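Local coordinates for uncharacterized protein ycf41 (Synechococcus elongatus PCC 6301, PDB 3KOJ) that probably binds single-stranded DNA through an OB-fold domain of the single-strand binding protein family, at residues R70-L73 with N74-V77. The protein carries 1 engineered substitution. Residues are numbered along the deposited sequence; the frame is centred on the assembly and turned at random.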
ATOM      1  N   ARG B  70     -12.266  -5.268  19.966  1.00 37.05           N
ATOM      2  CA  ARG B  70     -11.404  -4.107  20.155  1.00 36.84           C
ATOM      3  C   ARG B  70     -11.884  -2.720  19.722  1.00 36.30           C
ATOM      4  O   ARG B  70     -11.607  -1.727  20.398  1.00 32.47           O
ATOM      5  CB  ARG B  70     -10.074  -4.382  19.455  1.00 39.86           C
ATOM      6  CG  ARG B  70      -9.389  -5.668  19.885  1.00 48.15           C
ATOM      7  CD  ARG B  70      -8.860  -5.525  21.292  1.00 54.79           C
ATOM      8  NE  ARG B  70      -7.910  -4.419  21.370  1.00 61.14           N
ATOM      9  CZ  ARG B  70      -6.654  -4.478  20.933  1.00 61.10           C
ATOM     10  NH1 ARG B  70      -6.186  -5.595  20.391  1.00 57.85           N
ATOM     11  NH2 ARG B  70      -5.869  -3.413  21.028  1.00 60.46           N
ATOM     12  N   CYS B  71     -12.579  -2.641  18.596  1.00 33.74           N
ATOM     13  CA  CYS B  71     -13.014  -1.348  18.083  1.00 30.17           C
ATOM     14  C   CYS B  71     -14.213  -0.715  18.769  1.00 29.42           C
ATOM     15  O   CYS B  71     -15.303  -1.278  18.788  1.00 33.18           O
ATOM     16  CB  CYS B  71     -13.273  -1.457  16.580  1.00 28.42           C
ATOM     17  SG  CYS B  71     -11.813  -1.944  15.626  1.00 27.30           S
ATOM     18  N   ARG B  72     -13.991   0.476  19.321  1.00 24.84           N
ATOM     19  CA  ARG B  72     -15.032   1.236  20.005  1.00 26.94           C
ATOM     20  C   ARG B  72     -15.130   2.626  19.393  1.00 26.09           C
ATOM     21  O   ARG B  72     -14.193   3.081  18.733  1.00 19.79           O
ATOM     22  CB  ARG B  72     -14.717   1.335  21.498  1.00 33.35           C
ATOM     23  CG  ARG B  72     -14.897   0.011  22.227  1.00 46.04           C
ATOM     24  CD  ARG B  72     -16.359  -0.431  22.172  1.00 57.43           C
ATOM     25  NE  ARG B  72     -16.569  -1.771  22.715  1.00 66.16           N
ATOM     26  CZ  ARG B  72     -16.485  -2.895  22.008  1.00 72.12           C
ATOM     27  NH1 ARG B  72     -16.197  -2.854  20.712  1.00 69.67           N
ATOM     28  NH2 ARG B  72     -16.690  -4.065  22.598  1.00 76.15           N
ATOM     29  N   LEU B  73     -16.263   3.291  19.606  1.00 23.23           N
ATOM     30  CA  LEU B  73     -16.473   4.621  19.057  1.00 24.86           C
ATOM     31  C   LEU B  73     -15.314   5.546  19.377  1.00 19.50           C
ATOM     32  O   LEU B  73     -14.817   5.571  20.497  1.00 18.89           O
ATOM     33  CB  LEU B  73     -17.776   5.239  19.585  1.00 19.78           C
ATOM     34  CG  LEU B  73     -19.087   4.574  19.160  1.00 18.88           C
ATOM     35  CD1 LEU B  73     -20.263   5.391  19.694  1.00 20.20           C
ATOM     36  CD2 LEU B  73     -19.150   4.475  17.647  1.00 17.41           C
ATOM     37  N   ASN B  74     -14.893   6.286  18.359  1.00 18.96           N
ATOM     38  CA  ASN B  74     -13.811   7.256  18.432  1.00 17.69           C
ATOM     39  C   ASN B  74     -12.401   6.673  18.472  1.00 18.07           C
ATOM     40  O   ASN B  74     -11.434   7.419  18.606  1.00 20.74           O
ATOM     41  CB  ASN B  74     -14.024   8.217  19.610  1.00 22.87           C
ATOM     42  CG  ASN B  74     -13.409   9.582  19.356  1.00 29.44           C
ATOM     43  OD1 ASN B  74     -13.601  10.168  18.287  1.00 26.03           O
ATOM     44  ND2 ASN B  74     -12.674  10.099  20.337  1.00 27.47           N
ATOM     45  N   ASP B  75     -12.276   5.351  18.360  1.00 18.57           N
ATOM     46  CA  ASP B  75     -10.951   4.726  18.321  1.00 22.94           C
ATOM     47  C   ASP B  75     -10.341   5.039  16.959  1.00 17.46           C
ATOM     48  O   ASP B  75     -11.039   4.990  15.947  1.00 21.93           O
ATOM     49  CB  ASP B  75     -11.040   3.198  18.445  1.00 17.19           C
ATOM     50  CG  ASP B  75     -11.220   2.730  19.873  1.00 28.31           C
ATOM     51  OD1 ASP B  75     -11.083   3.560  20.795  1.00 26.08           O
ATOM     52  OD2 ASP B  75     -11.487   1.527  20.068  1.00 28.56           O
ATOM     53  N   GLU B  76      -9.051   5.361  16.925  1.00 15.94           N
ATOM     54  CA  GLU B  76      -8.385   5.630  15.652  1.00 21.09           C
ATOM     55  C   GLU B  76      -7.633   4.350  15.301  1.00 23.33           C
ATOM     56  O   GLU B  76      -6.806   3.873  16.076  1.00 21.45           O
ATOM     57  CB  GLU B  76      -7.401   6.801  15.766  1.00 31.89           C
ATOM     58  CG  GLU B  76      -6.572   7.008  14.494  1.00 47.66           C
ATOM     59  CD  GLU B  76      -6.972   8.239  13.697  1.00 54.56           C
ATOM     60  OE1 GLU B  76      -6.354   9.306  13.900  1.00 53.17           O
ATOM     61  OE2 GLU B  76      -7.905   8.144  12.868  1.00 56.85           O
ATOM     62  N   VAL B  77      -7.923   3.792  14.132  1.00 15.30           N
ATOM     63  CA  VAL B  77      -7.300   2.544  13.720  1.00 13.46           C
ATOM     64  C   VAL B  77      -6.706   2.629  12.323  1.00 12.15           C
ATOM     65  O   VAL B  77      -6.879   3.628  11.618  1.00 12.03           O
ATOM     66  CB  VAL B  77      -8.345   1.398  13.706  1.00 12.59           C
ATOM     67  CG1 VAL B  77      -8.932   1.210  15.097  1.00 20.62           C
ATOM     68  CG2 VAL B  77      -9.474   1.726  12.707  1.00 17.97           C
TER
HETATM   69  O   HOH W   1     -12.371   5.644  21.745  1.00 28.59           O
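Arg72 and Asp75 close a type II beta turn that leads from helix 62-70 into strand 76-84 of the OB fold. Asn74 takes the third position of the turn with positive phi (75°). Its backbone, like that of Asp75, also bonds to Val20 on strand 12-28. Asp75 bonds to the backbone of Arg72 twice. Its N donates to Arg72 O at 3.0 Å, the bond that closes the turn. Its carboxylate also reaches back to Arg72, where OD2 accepts from Arg72 N at 2.8 Å. CG lies anti to the carbonyl carbon (chi1 -80°), which brings OD2 to that N-H. The N-H meets OD2 from above the carboxylate plane, 53° out of it. The other oxygen, OD1, accepts a hydrogen bond from a water that also donates to Leu73 O. An alanine here would probably leave Arg72 N without its acceptor and this water without one of its anchors. The guanidinium of Arg72 leads away from Asp75: NH1 donates to Cys71 O and to Gln68 O in the last turn of the helix. Val77, the second residue of the strand, is buried and its side chain points back to the loop. Its CG1 packs against Cys71 SG at 4.3 Å.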